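PDB 3L6N: metallo-beta-lactamase from Chryseobacterium indologenes, which hydrolyses the beta-lactam ring of penicillins, cephalosporins and carbapenems with a pair of bound zinc ions, conferring resistance to these antibiotics. Local coordinates for residues A71-H76 with K94-A99; A82-F87 with G109-T114; E115-G120 with F130-L135; V47-V52 with H78-G83. All coordinates share one frame; numbering follows the deposited sequence. Where two conformers were deposited one is given.

Contact 1 of 4, residues A71-H76 with K94-A99. With ZN (zinc ion), chain B.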
loop_
_atom_site.group_PDB
_atom_site.type_symbol
_atom_site.label_atom_id
_atom_site.label_comp_id
_atom_site.label_asym_id
_atom_site.label_seq_id
_atom_site.Cartn_x
_atom_site.Cartn_y
_atom_site.Cartn_z
ATOM N N ALA A 71 -5.581 -12.947 -0.508
ATOM C CA ALA A 71 -5.475 -12.083 0.669
ATOM C C ALA A 71 -5.317 -10.635 0.240
ATOM O O ALA A 71 -4.710 -10.349 -0.807
ATOM C CB ALA A 71 -4.311 -12.504 1.544
ATOM N N VAL A 72 -5.865 -9.726 1.041
ATOM C CA VAL A 72 -5.720 -8.288 0.783
ATOM C C VAL A 72 -5.268 -7.647 2.081
ATOM O O VAL A 72 -5.937 -7.804 3.113
ATOM C CB VAL A 72 -7.063 -7.669 0.344
ATOM C CG1 VAL A 72 -6.946 -6.143 0.191
ATOM C CG2 VAL A 72 -7.548 -8.307 -0.962
ATOM N N PHE A 73 -4.129 -6.957 2.040
ATOM C CA PHE A 73 -3.616 -6.200 3.189
ATOM C C PHE A 73 -3.769 -4.702 2.938
ATOM O O PHE A 73 -3.381 -4.220 1.882
ATOM C CB PHE A 73 -2.133 -6.518 3.422
ATOM C CG PHE A 73 -1.889 -7.843 4.083
ATOM C CD1 PHE A 73 -2.064 -9.041 3.386
ATOM C CD2 PHE A 73 -1.450 -7.889 5.405
ATOM C CE1 PHE A 73 -1.826 -10.272 3.994
ATOM C CE2 PHE A 73 -1.207 -9.122 6.032
ATOM C CZ PHE A 73 -1.397 -10.316 5.319
ATOM N N ALA A 74 -4.316 -3.983 3.916
ATOM C CA ALA A 74 -4.486 -2.524 3.806
ATOM C C ALA A 74 -3.422 -1.813 4.613
ATOM O O ALA A 74 -3.182 -2.175 5.772
ATOM C CB ALA A 74 -5.877 -2.115 4.322
ATOM N N THR A 75 -2.789 -0.802 4.015
ATOM C CA THR A 75 -1.743 -0.059 4.716
ATOM C C THR A 75 -2.235 1.215 5.415
ATOM O O THR A 75 -1.465 1.886 6.107
ATOM C CB THR A 75 -0.491 0.227 3.850
ATOM O OG1 THR A 75 -0.838 1.118 2.785
ATOM C CG2 THR A 75 0.098 -1.065 3.291
ATOM N N HIS A 76 -3.505 1.551 5.199
ATOM C CA HIS A 76 -4.296 2.419 6.097
ATOM C C HIS A 76 -5.748 2.466 5.616
ATOM O O HIS A 76 -6.117 1.708 4.701
ATOM C CB HIS A 76 -3.673 3.827 6.390
ATOM C CG HIS A 76 -3.540 4.745 5.210
ATOM N ND1 HIS A 76 -2.490 4.669 4.318
ATOM C CD2 HIS A 76 -4.257 5.836 4.854
ATOM C CE1 HIS A 76 -2.609 5.635 3.420
ATOM N NE2 HIS A 76 -3.672 6.356 3.723
ATOM N N LYS A 94 -9.724 -13.429 2.371
ATOM C CA LYS A 94 -9.271 -12.883 3.644
ATOM C C LYS A 94 -8.735 -11.459 3.472
ATOM O O LYS A 94 -7.943 -11.186 2.568
ATOM C CB LYS A 94 -8.196 -13.776 4.246
ATOM C CG LYS A 94 -8.720 -15.119 4.724
ATOM C CD LYS A 94 -7.658 -15.861 5.487
ATOM C CE LYS A 94 -8.238 -17.123 6.117
ATOM N NZ LYS A 94 -7.201 -17.839 6.906
ATOM N N THR A 95 -9.194 -10.562 4.332
ATOM C CA THR A 95 -8.697 -9.193 4.342
ATOM C C THR A 95 -8.014 -8.902 5.667
ATOM O O THR A 95 -8.426 -9.421 6.724
ATOM C CB THR A 95 -9.828 -8.182 4.124
ATOM O OG1 THR A 95 -10.875 -8.424 5.076
ATOM C CG2 THR A 95 -10.379 -8.305 2.711
ATOM N N TYR A 96 -6.987 -8.057 5.605
ATOM C CA TYR A 96 -6.100 -7.811 6.738
ATOM C C TYR A 96 -5.919 -6.326 6.965
ATOM O O TYR A 96 -5.575 -5.575 6.034
ATOM C CB TYR A 96 -4.723 -8.436 6.488
ATOM C CG TYR A 96 -4.695 -9.951 6.462
ATOM C CD1 TYR A 96 -5.101 -10.651 5.332
ATOM C CD2 TYR A 96 -4.218 -10.669 7.557
ATOM C CE1 TYR A 96 -5.071 -12.035 5.295
ATOM C CE2 TYR A 96 -4.180 -12.062 7.527
ATOM C CZ TYR A 96 -4.608 -12.727 6.394
ATOM O OH TYR A 96 -4.577 -14.102 6.345
ATOM N N ALA A 97 -6.133 -5.898 8.207
ATOM C CA ALA A 97 -5.895 -4.514 8.607
ATOM C C ALA A 97 -5.520 -4.502 10.072
ATOM O O ALA A 97 -5.846 -5.436 10.812
ATOM C CB ALA A 97 -7.146 -3.659 8.385
ATOM N N THR A 98 -4.826 -3.458 10.495
ATOM C CA THR A 98 -4.555 -3.288 11.921
ATOM C C THR A 98 -5.834 -2.924 12.675
ATOM O O THR A 98 -6.823 -2.476 12.077
ATOM C CB THR A 98 -3.548 -2.171 12.187
ATOM O OG1 THR A 98 -4.111 -0.929 11.741
ATOM C CG2 THR A 98 -2.213 -2.433 11.488
ATOM N N ALA A 99 -5.810 -3.106 13.997
ATOM C CA ALA A 99 -6.920 -2.661 14.839
ATOM C C ALA A 99 -7.229 -1.174 14.632
ATOM O O ALA A 99 -8.395 -0.798 14.509
ATOM C CB ALA A 99 -6.630 -2.967 16.303
HETATM ZN ZN ZN B . -4.151 8.214 2.873
HETATM O O HOH W 1 -3.957 -1.653 8.365
HETATM O O HOH W 2 -4.154 8.008 0.974
#
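Phe73 and Tyr96 both carry CG anti to their own carbonyl carbon (chi1 -77° and -68°), and this shared setting lays the two rings one over the other on the same face of the sheet. The strands beneath them, 69-73 and 94-97, are parallel neighbours joined through helix 86-90, a beta-alpha-beta unit of the metallo-beta-lactamase fold. The rings form an offset stack with planes only 4° apart and centroids 4.1 Å apart. Phe73 is displaced toward the root of the tyrosine: Phe73 CZ sits over the rim of the Tyr96 ring, 3.5 Å from Tyr96 CG, while Tyr96 CB lies over the phenylalanine face in a CH-pi contact. Further out, Ala71 CB packs against Tyr96 CE1. On the reverse face Val72 CB meets Thr95 CG2 at 4.1 Å, and helix 86-90 lies against both residues through Phe88. Thr95 OG1 is occupied by Asn89 and the backbone N of Thr114.

The backbone ladder alternates in the parallel manner: Val72 N donates to Lys94 O, Tyr96 N to Val72 O at 2.7 Å, and Ala74 N to Tyr96 O at 2.9 Å, the last being the straightest. Beyond Ala74 the chains separate. One leads through Thr75 to His76, and the other reaches Thr98, whose side chain caps helix 99-107. A water spans the widening gap, donating to Ala74 O and accepting from Thr98 N. Past the strand end, His76 NE2 binds a zinc ion at 2.1 Å, a site completed by His78, His139 and a water.

Contact 2 of 4, residues A82-F87 with G109-T114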
loop_
_atom_site.group_PDB
_atom_site.type_symbol
_atom_site.label_atom_id
_atom_site.label_comp_id
_atom_site.label_asym_id
_atom_site.label_seq_id
_atom_site.Cartn_x
_atom_site.Cartn_y
_atom_site.Cartn_z
ATOM N N ALA A 82 -7.253 0.647 1.920
ATOM C CA ALA A 82 -8.278 -0.364 2.254
ATOM C C ALA A 82 -9.414 -0.382 1.232
ATOM O O ALA A 82 -9.948 -1.446 0.903
ATOM C CB ALA A 82 -8.844 -0.122 3.649
ATOM N N GLY A 83 -9.788 0.791 0.742
ATOM C CA GLY A 83 -10.946 0.896 -0.147
ATOM C C GLY A 83 -12.185 0.305 0.507
ATOM O O GLY A 83 -12.421 0.498 1.710
ATOM N N ASP A 84 -12.968 -0.427 -0.283
ATOM C CA ASP A 84 -14.189 -1.066 0.195
ATOM C C ASP A 84 -13.925 -2.557 0.336
ATOM O O ASP A 84 -14.043 -3.323 -0.637
ATOM C CB ASP A 84 -15.353 -0.805 -0.769
ATOM C CG ASP A 84 -16.638 -1.530 -0.360
ATOM O OD1 ASP A 84 -16.686 -2.130 0.742
ATOM O OD2 ASP A 84 -17.598 -1.496 -1.162
ATOM N N LEU A 85 -13.559 -2.963 1.546
ATOM C CA LEU A 85 -13.161 -4.341 1.797
ATOM C C LEU A 85 -14.305 -5.341 1.635
ATOM O O LEU A 85 -14.048 -6.545 1.550
ATOM C CB LEU A 85 -12.523 -4.494 3.177
ATOM C CG LEU A 85 -11.175 -3.791 3.369
ATOM C CD1 LEU A 85 -10.801 -3.833 4.843
ATOM C CD2 LEU A 85 -10.070 -4.417 2.507
ATOM N N SER A 86 -15.546 -4.842 1.569
ATOM C CA SER A 86 -16.701 -5.736 1.429
ATOM C C SER A 86 -16.632 -6.531 0.132
ATOM O O SER A 86 -17.071 -7.687 0.081
ATOM C CB SER A 86 -18.038 -4.985 1.545
ATOM O OG SER A 86 -18.317 -4.181 0.412
ATOM N N PHE A 87 -16.054 -5.933 -0.904
ATOM C CA PHE A 87 -15.907 -6.627 -2.180
ATOM C C PHE A 87 -15.173 -7.949 -1.998
ATOM O O PHE A 87 -15.572 -8.979 -2.563
ATOM C CB PHE A 87 -15.155 -5.764 -3.188
ATOM C CG PHE A 87 -14.885 -6.463 -4.494
ATOM C CD1 PHE A 87 -15.798 -6.382 -5.540
ATOM C CD2 PHE A 87 -13.709 -7.189 -4.679
ATOM C CE1 PHE A 87 -15.545 -7.020 -6.753
ATOM C CE2 PHE A 87 -13.446 -7.840 -5.879
ATOM C CZ PHE A 87 -14.359 -7.750 -6.923
ATOM N N GLY A 109 -17.923 4.393 8.538
ATOM C CA GLY A 109 -19.062 3.657 7.973
ATOM C C GLY A 109 -18.692 2.629 6.913
ATOM O O GLY A 109 -19.536 2.231 6.097
ATOM N N LYS A 110 -17.443 2.176 6.942
ATOM C CA LYS A 110 -16.930 1.261 5.910
ATOM C C LYS A 110 -16.733 -0.154 6.448
ATOM O O LYS A 110 -16.703 -0.373 7.658
ATOM C CB LYS A 110 -15.609 1.773 5.328
ATOM C CG LYS A 110 -15.649 3.160 4.710
ATOM C CD LYS A 110 -14.214 3.590 4.364
ATOM C CE LYS A 110 -14.125 4.991 3.775
ATOM N NZ LYS A 110 -12.687 5.414 3.654
ATOM N N ALA A 111 -16.592 -1.118 5.539
ATOM C CA ALA A 111 -16.304 -2.493 5.922
ATOM C C ALA A 111 -14.938 -2.607 6.583
ATOM O O ALA A 111 -14.007 -1.872 6.246
ATOM C CB ALA A 111 -16.385 -3.419 4.703
ATOM N N THR A 112 -14.838 -3.516 7.539
ATOM C CA THR A 112 -13.587 -3.790 8.239
ATOM C C THR A 112 -12.985 -5.105 7.751
ATOM O O THR A 112 -13.651 -5.883 7.048
ATOM C CB THR A 112 -13.809 -3.857 9.747
ATOM O OG1 THR A 112 -14.902 -4.749 10.032
ATOM C CG2 THR A 112 -14.130 -2.459 10.290
ATOM N N SER A 113 -11.732 -5.357 8.127
ATOM C CA SER A 113 -11.047 -6.589 7.728
ATOM C C SER A 113 -11.586 -7.789 8.504
ATOM O O SER A 113 -12.220 -7.628 9.561
ATOM C CB SER A 113 -9.537 -6.472 7.950
ATOM O OG SER A 113 -9.236 -6.464 9.336
ATOM N N THR A 114 -11.340 -8.983 7.981
ATOM C CA THR A 114 -11.736 -10.201 8.701
ATOM C C THR A 114 -10.585 -10.754 9.540
ATOM O O THR A 114 -10.806 -11.567 10.442
ATOM C CB THR A 114 -12.300 -11.273 7.758
ATOM O OG1 THR A 114 -11.337 -11.576 6.738
ATOM C CG2 THR A 114 -13.596 -10.796 7.120
HETATM O O HOH W 3 -13.734 -1.096 3.631
HETATM O O HOH W 4 -11.482 3.055 2.464
HETATM O O HOH W 5 -17.122 -0.318 2.725
#
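The two loops pass each other at a steep angle, with end-to-end directions 76° apart, and come closest in backbone terms at Leu85 and Ala111, whose CA atoms are 5.5 Å apart. Ala111 CB fits against the turn at Ser86, 3.5 Å from Ser86 N and 3.9 Å from Ser86 CB. Beside it, Leu85 sends CD1 along the backbone of 112-113, reaching to 3.7 Å from Ser113 N; the leucine also packs on Leu105 of helix 99-107.

Asp84 caps the turn into helix 86-90. Its OD1 takes both Ser86 N and Ser86 OG from one face of the carboxylate plane, the N-H from above the plane, the hydroxyl at 2.6 Å on the syn side but also tilted out of it. Ser86 OG lies between its backbone N and carbonyl carbon (chi1 72°), which turns it back toward that oxygen. This is the loop that follows the zinc ligands His78 and Asp80, so the capped turn carries the chain from the metal site into the helix of the beta-alpha-beta unit.

Polar links between the loops run through water. One water donates to Gly83 O and Ala111 O and accepts from Leu85 N; a second joins Asp84 OD1 to Ala111 N, adding another donor to the capping oxygen. The extended Lys110 side chain reaches a third water, which lies close to Gly83 O, through NZ at 2.9 Å, and the same ammonium group forms a salt bridge with Asp79.

Contact 3 of 4, residues E115-G120 with F130-L135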
loop_
_atom_site.group_PDB
_atom_site.type_symbol
_atom_site.label_atom_id
_atom_site.label_comp_id
_atom_site.label_asym_id
_atom_site.label_seq_id
_atom_site.Cartn_x
_atom_site.Cartn_y
_atom_site.Cartn_z
ATOM N N GLU A 115 -9.360 -10.310 9.248
ATOM C CA GLU A 115 -8.185 -10.689 10.022
ATOM C C GLU A 115 -7.458 -9.455 10.531
ATOM O O GLU A 115 -7.439 -8.422 9.868
ATOM C CB GLU A 115 -7.204 -11.540 9.195
ATOM C CG GLU A 115 -7.821 -12.434 8.117
ATOM C CD GLU A 115 -8.731 -13.516 8.666
ATOM O OE1 GLU A 115 -9.812 -13.733 8.071
ATOM O OE2 GLU A 115 -8.364 -14.144 9.682
ATOM N N ILE A 116 -6.827 -9.582 11.693
ATOM C CA ILE A 116 -6.140 -8.465 12.336
ATOM C C ILE A 116 -4.633 -8.591 12.199
ATOM O O ILE A 116 -4.036 -9.593 12.620
ATOM C CB ILE A 116 -6.503 -8.370 13.850
ATOM C CG1 ILE A 116 -8.021 -8.408 14.046
ATOM C CG2 ILE A 116 -5.839 -7.146 14.509
ATOM C CD1 ILE A 116 -8.785 -7.366 13.280
ATOM N N ILE A 117 -4.013 -7.563 11.624
ATOM C CA ILE A 117 -2.567 -7.553 11.423
ATOM C C ILE A 117 -1.812 -7.505 12.752
ATOM O O ILE A 117 -2.118 -6.689 13.628
ATOM C CB ILE A 117 -2.117 -6.362 10.537
ATOM C CG1 ILE A 117 -2.671 -6.539 9.115
ATOM C CG2 ILE A 117 -0.578 -6.211 10.540
ATOM C CD1 ILE A 117 -2.392 -5.351 8.196
ATOM N N LYS A 118 -0.834 -8.395 12.893
ATOM C CA LYS A 118 0.136 -8.289 13.978
ATOM C C LYS A 118 1.388 -7.621 13.430
ATOM O O LYS A 118 2.109 -8.191 12.605
ATOM C CB LYS A 118 0.477 -9.669 14.548
ATOM C CG LYS A 118 -0.669 -10.374 15.223
ATOM C CD LYS A 118 -0.164 -11.638 15.892
ATOM C CE LYS A 118 -1.192 -12.189 16.851
ATOM N NZ LYS A 118 -0.692 -13.454 17.470
ATOM N N THR A 119 1.629 -6.390 13.857
ATOM C CA THR A 119 2.735 -5.637 13.298
ATOM C C THR A 119 4.081 -6.159 13.792
ATOM O O THR A 119 4.205 -6.619 14.931
ATOM C CB THR A 119 2.604 -4.125 13.537
ATOM O OG1 THR A 119 2.441 -3.869 14.940
ATOM C CG2 THR A 119 1.412 -3.570 12.766
ATOM N N GLY A 120 5.072 -6.118 12.913
ATOM C CA GLY A 120 6.428 -6.488 13.279
ATOM C C GLY A 120 6.685 -7.979 13.280
ATOM O O GLY A 120 7.802 -8.403 13.570
ATOM N N PHE A 130 6.663 -11.586 4.385
ATOM C CA PHE A 130 6.720 -10.125 4.529
ATOM C C PHE A 130 6.401 -9.724 5.964
ATOM O O PHE A 130 5.943 -10.546 6.752
ATOM C CB PHE A 130 5.763 -9.439 3.532
ATOM C CG PHE A 130 4.365 -9.990 3.559
ATOM C CD1 PHE A 130 3.382 -9.387 4.341
ATOM C CD2 PHE A 130 4.028 -11.124 2.808
ATOM C CE1 PHE A 130 2.083 -9.900 4.373
ATOM C CE2 PHE A 130 2.740 -11.640 2.830
ATOM C CZ PHE A 130 1.761 -11.033 3.621
ATOM N N VAL A 131 6.674 -8.465 6.295
ATOM C CA VAL A 131 6.406 -7.934 7.631
ATOM C C VAL A 131 5.665 -6.612 7.472
ATOM O O VAL A 131 6.115 -5.744 6.742
ATOM C CB VAL A 131 7.712 -7.699 8.425
ATOM C CG1 VAL A 131 7.410 -7.092 9.817
ATOM C CG2 VAL A 131 8.510 -8.999 8.575
ATOM N N VAL A 132 4.544 -6.464 8.167
ATOM C CA VAL A 132 3.842 -5.182 8.209
ATOM C C VAL A 132 4.306 -4.463 9.472
ATOM O O VAL A 132 4.176 -5.008 10.570
ATOM C CB VAL A 132 2.313 -5.361 8.224
ATOM C CG1 VAL A 132 1.624 -3.993 8.233
ATOM C CG2 VAL A 132 1.854 -6.205 7.042
ATOM N N ASP A 133 4.864 -3.267 9.307
ATOM C CA ASP A 133 5.457 -2.521 10.425
ATOM C C ASP A 133 4.728 -1.207 10.689
ATOM O O ASP A 133 4.396 -0.471 9.754
ATOM C CB ASP A 133 6.921 -2.201 10.132
ATOM C CG ASP A 133 7.881 -3.277 10.621
ATOM O OD1 ASP A 133 8.833 -3.598 9.866
ATOM O OD2 ASP A 133 7.711 -3.779 11.754
ATOM N N PHE A 134 4.492 -0.910 11.963
ATOM C CA PHE A 134 4.038 0.411 12.354
ATOM C C PHE A 134 5.221 1.175 12.945
ATOM O O PHE A 134 5.755 0.794 13.996
ATOM C CB PHE A 134 2.887 0.335 13.361
ATOM C CG PHE A 134 2.396 1.678 13.790
ATOM C CD1 PHE A 134 1.632 2.446 12.925
ATOM C CD2 PHE A 134 2.727 2.193 15.040
ATOM C CE1 PHE A 134 1.186 3.707 13.301
ATOM C CE2 PHE A 134 2.289 3.448 15.427
ATOM C CZ PHE A 134 1.513 4.205 14.555
ATOM N N LEU A 135 5.634 2.236 12.265
ATOM C CA LEU A 135 6.832 2.990 12.665
ATOM C C LEU A 135 6.471 4.280 13.392
ATOM O O LEU A 135 7.354 5.009 13.874
ATOM C CB LEU A 135 7.708 3.305 11.449
ATOM C CG LEU A 135 8.233 2.113 10.637
ATOM C CD1 LEU A 135 8.754 2.587 9.282
ATOM C CD2 LEU A 135 9.306 1.344 11.410
HETATM O O HOH W 6 3.461 -8.166 10.120
#
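Ile117 meets Val132 at the buried end of this contact, the two side chains crossing at about a right angle. Ile117 CG2 lies anti to its backbone N (chi1 -66° for CG1) and touches Val132 CB at 3.8 Å and Val132 CG1 at 3.9 Å. Tyr96 and Thr98 also pack on the isoleucine, while Val144 packs on Val132. Asp133 is buried as well: its OD1 is hydrogen-bonded to Tyr190, and its OD2 comes within 3.4 Å of Gly120 CA.

Toward solvent, at Lys118, Thr119, Gly120 and Phe134, backbone contacts take over. Gly120 N donates to Val132 O at 2.7 Å, and Thr119 CA makes a CA-H...O contact with the same oxygen. Thr119 CG2 makes only a loose approach to Phe134 CB. A water accepts from Val132 N and lies close to Lys118 O.

Strand 115-116 is the outermost strand of one mixed sheet and 128-133 belongs to the other. The touching parts, 117-120 and 131-134, run 92° apart, and the chain passes the end of strand 128-133 on its way to strand 122-125 at the edge of the second sheet, a link between the two sheets of the metallo-beta-lactamase alpha-beta/beta-alpha sandwich.

Contact 4 of 4, residues V47-V52 with H78-G83. With ZN (zinc ion), chain B; ZN (zinc ion), chain C.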
loop_
_atom_site.group_PDB
_atom_site.type_symbol
_atom_site.label_atom_id
_atom_site.label_comp_id
_atom_site.label_asym_id
_atom_site.label_seq_id
_atom_site.Cartn_x
_atom_site.Cartn_y
_atom_site.Cartn_z
ATOM N N VAL A 47 -5.586 -1.646 -2.625
ATOM C CA VAL A 47 -6.517 -2.015 -3.700
ATOM C C VAL A 47 -6.640 -0.882 -4.719
ATOM O O VAL A 47 -6.237 0.256 -4.424
ATOM C CB VAL A 47 -7.914 -2.363 -3.127
ATOM C CG1 VAL A 47 -7.822 -3.528 -2.145
ATOM C CG2 VAL A 47 -8.549 -1.151 -2.449
ATOM N N PRO A 48 -7.168 -1.177 -5.922
ATOM C CA PRO A 48 -7.364 -0.075 -6.881
ATOM C C PRO A 48 -8.108 1.107 -6.287
ATOM O O PRO A 48 -9.031 0.934 -5.480
ATOM C CB PRO A 48 -8.176 -0.725 -7.999
ATOM C CG PRO A 48 -7.697 -2.142 -8.000
ATOM C CD PRO A 48 -7.520 -2.479 -6.527
ATOM N N TRP A 49 -7.681 2.307 -6.675
ATOM C CA TRP A 49 -8.281 3.547 -6.177
ATOM C C TRP A 49 -9.779 3.602 -6.470
ATOM O O TRP A 49 -10.569 4.039 -5.629
ATOM C CB TRP A 49 -7.576 4.768 -6.773
ATOM C CG TRP A 49 -7.565 5.981 -5.860
ATOM C CD1 TRP A 49 -8.421 6.257 -4.817
ATOM C CD2 TRP A 49 -6.639 7.073 -5.913
ATOM N NE1 TRP A 49 -8.078 7.449 -4.225
ATOM C CE2 TRP A 49 -6.989 7.970 -4.873
ATOM C CE3 TRP A 49 -5.550 7.384 -6.744
ATOM C CZ2 TRP A 49 -6.275 9.155 -4.631
ATOM C CZ3 TRP A 49 -4.831 8.573 -6.496
ATOM C CH2 TRP A 49 -5.211 9.442 -5.452
ATOM N N GLU A 50 -10.161 3.127 -7.650
ATOM C CA GLU A 50 -11.562 3.067 -8.046
ATOM C C GLU A 50 -12.111 1.664 -7.829
ATOM O O GLU A 50 -11.634 0.708 -8.431
ATOM C CB GLU A 50 -11.735 3.475 -9.518
ATOM C CG GLU A 50 -11.301 4.901 -9.859
ATOM C CD GLU A 50 -12.152 5.993 -9.211
ATOM O OE1 GLU A 50 -11.891 7.170 -9.533
ATOM O OE2 GLU A 50 -13.051 5.694 -8.391
ATOM N N LYS A 51 -13.118 1.551 -6.968
ATOM C CA LYS A 51 -13.771 0.273 -6.689
ATOM C C LYS A 51 -14.352 -0.414 -7.923
ATOM O O LYS A 51 -14.457 -1.639 -7.948
ATOM C CB LYS A 51 -14.834 0.434 -5.600
ATOM C CG LYS A 51 -16.043 1.250 -6.031
ATOM C CD LYS A 51 -17.190 1.101 -5.029
ATOM C CE LYS A 51 -16.860 1.707 -3.681
ATOM N NZ LYS A 51 -18.041 1.656 -2.762
ATOM N N VAL A 52 -14.703 0.361 -8.951
ATOM C CA VAL A 52 -15.169 -0.247 -10.200
ATOM C C VAL A 52 -14.100 -1.092 -10.909
ATOM O O VAL A 52 -14.418 -1.832 -11.850
ATOM C CB VAL A 52 -15.809 0.781 -11.176
ATOM C CG1 VAL A 52 -17.019 1.423 -10.523
ATOM C CG2 VAL A 52 -14.821 1.840 -11.581
ATOM N N HIS A 78 -7.764 4.709 4.133
ATOM C CA HIS A 78 -8.244 5.544 3.035
ATOM C C HIS A 78 -8.653 4.766 1.787
ATOM O O HIS A 78 -8.293 3.602 1.611
ATOM C CB HIS A 78 -7.188 6.589 2.670
ATOM C CG HIS A 78 -7.059 7.699 3.666
ATOM N ND1 HIS A 78 -5.945 8.511 3.730
ATOM C CD2 HIS A 78 -7.910 8.145 4.621
ATOM C CE1 HIS A 78 -6.128 9.418 4.677
ATOM N NE2 HIS A 78 -7.301 9.209 5.241
ATOM N N ASP A 79 -9.415 5.431 0.925
ATOM C CA ASP A 79 -9.986 4.796 -0.281
ATOM C C ASP A 79 -8.970 4.163 -1.226
ATOM O O ASP A 79 -9.283 3.173 -1.895
ATOM C CB ASP A 79 -10.779 5.821 -1.087
ATOM C CG ASP A 79 -12.049 6.274 -0.403
ATOM O OD1 ASP A 79 -12.645 7.242 -0.922
ATOM O OD2 ASP A 79 -12.470 5.701 0.622
ATOM N N ASP A 80 -7.770 4.742 -1.294
ATOM C CA ASP A 80 -6.697 4.246 -2.161
ATOM C C ASP A 80 -5.888 3.132 -1.500
ATOM O O ASP A 80 -4.896 2.670 -2.058
ATOM C CB ASP A 80 -5.763 5.396 -2.607
ATOM C CG ASP A 80 -5.089 6.101 -1.441
ATOM O OD1 ASP A 80 -5.780 6.482 -0.481
ATOM O OD2 ASP A 80 -3.847 6.300 -1.496
ATOM N N ARG A 81 -6.348 2.681 -0.336
ATOM C CA ARG A 81 -5.608 1.706 0.455
ATOM C C ARG A 81 -6.532 0.543 0.806
ATOM O O ARG A 81 -6.621 -0.423 0.049
ATOM C CB ARG A 81 -5.008 2.373 1.698
ATOM C CG ARG A 81 -4.151 3.610 1.393
ATOM C CD ARG A 81 -2.725 3.245 0.997
ATOM N NE ARG A 81 -2.612 2.797 -0.386
ATOM C CZ ARG A 81 -1.454 2.668 -1.030
ATOM N NH1 ARG A 81 -0.316 2.947 -0.408
ATOM N NH2 ARG A 81 -1.431 2.241 -2.284
ATOM N N ALA A 82 -7.253 0.647 1.920
ATOM C CA ALA A 82 -8.278 -0.364 2.254
ATOM C C ALA A 82 -9.414 -0.382 1.232
ATOM O O ALA A 82 -9.948 -1.446 0.903
ATOM C CB ALA A 82 -8.844 -0.122 3.649
ATOM N N GLY A 83 -9.788 0.791 0.742
ATOM C CA GLY A 83 -10.946 0.896 -0.147
ATOM C C GLY A 83 -12.185 0.305 0.507
ATOM O O GLY A 83 -12.421 0.498 1.710
HETATM ZN ZN ZN B . -4.151 8.214 2.873
HETATM ZN ZN ZN C . -2.635 7.492 -0.353
HETATM O O HOH W 7 -4.931 2.699 -4.809
HETATM O O HOH W 8 -10.798 1.692 -3.550
HETATM O O HOH W 2 -4.154 8.008 0.974
#
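This contact belongs to the dinuclear zinc site of the class B beta-lactamases: the metal-binding loop 78-83 meets loop 47-52. Trp49 and Asp80 lie side by side, and Asp80 CB sits over the five-membered ring of the indole in a CH-pi contact, 3.5 Å from its centroid and 8° off the normal. With CG between its backbone N and carbonyl carbon (chi1 60°), Asp80 directs its carboxylate to the metals. OD2 binds one zinc at 2.0 Å, and OD1 accepts from the water that bridges both ions. His78 ND1 binds the other zinc at 2.0 Å; His76 and His139 complete its protein ligands, as Cys158 and His200 do beside Asp80.

Nearby, Val47 N donates to Arg81 O. The Val47 side chain packs on the next peptide, with CG2 close to the carbonyl of Ala82. One water ties Val47 O to Asp80 O; another lies between Pro48 O and Asp79 O. In one of its two conformers, Arg81 NE donates to Asp80 O at 2.8 Å and pairs with Asp46, while NH2 bonds to Asn32 O.

Loop 47-52 runs from strand 41-45 to helix 54-65, whose Tyr54 packs on Val47 and Pro48; strand 27-38 meets Trp49, and loop 78-83 leads on to helix 86-90.

Contacts 1 and 4 are buried, whereas contacts 2 and 3 are partly buried and include more of the surface. Contact 1 is sheet chemistry, a backbone ladder under stacked rings; contact 4 joins loops around metal ligands, and both reach the same zinc ion. Contact 2 shares Ala82 and Gly83 with contact 4, and a salt bridge ties the two together, but its polar links run through waters. A side-chain to backbone bond joins it to contact 1. Contact 3 continues the sheet of contact 1 through strand 115-116 and meets its aromatic face where Phe130 touches Phe73, but it stands about 20 Å from contact 4, centre to centre.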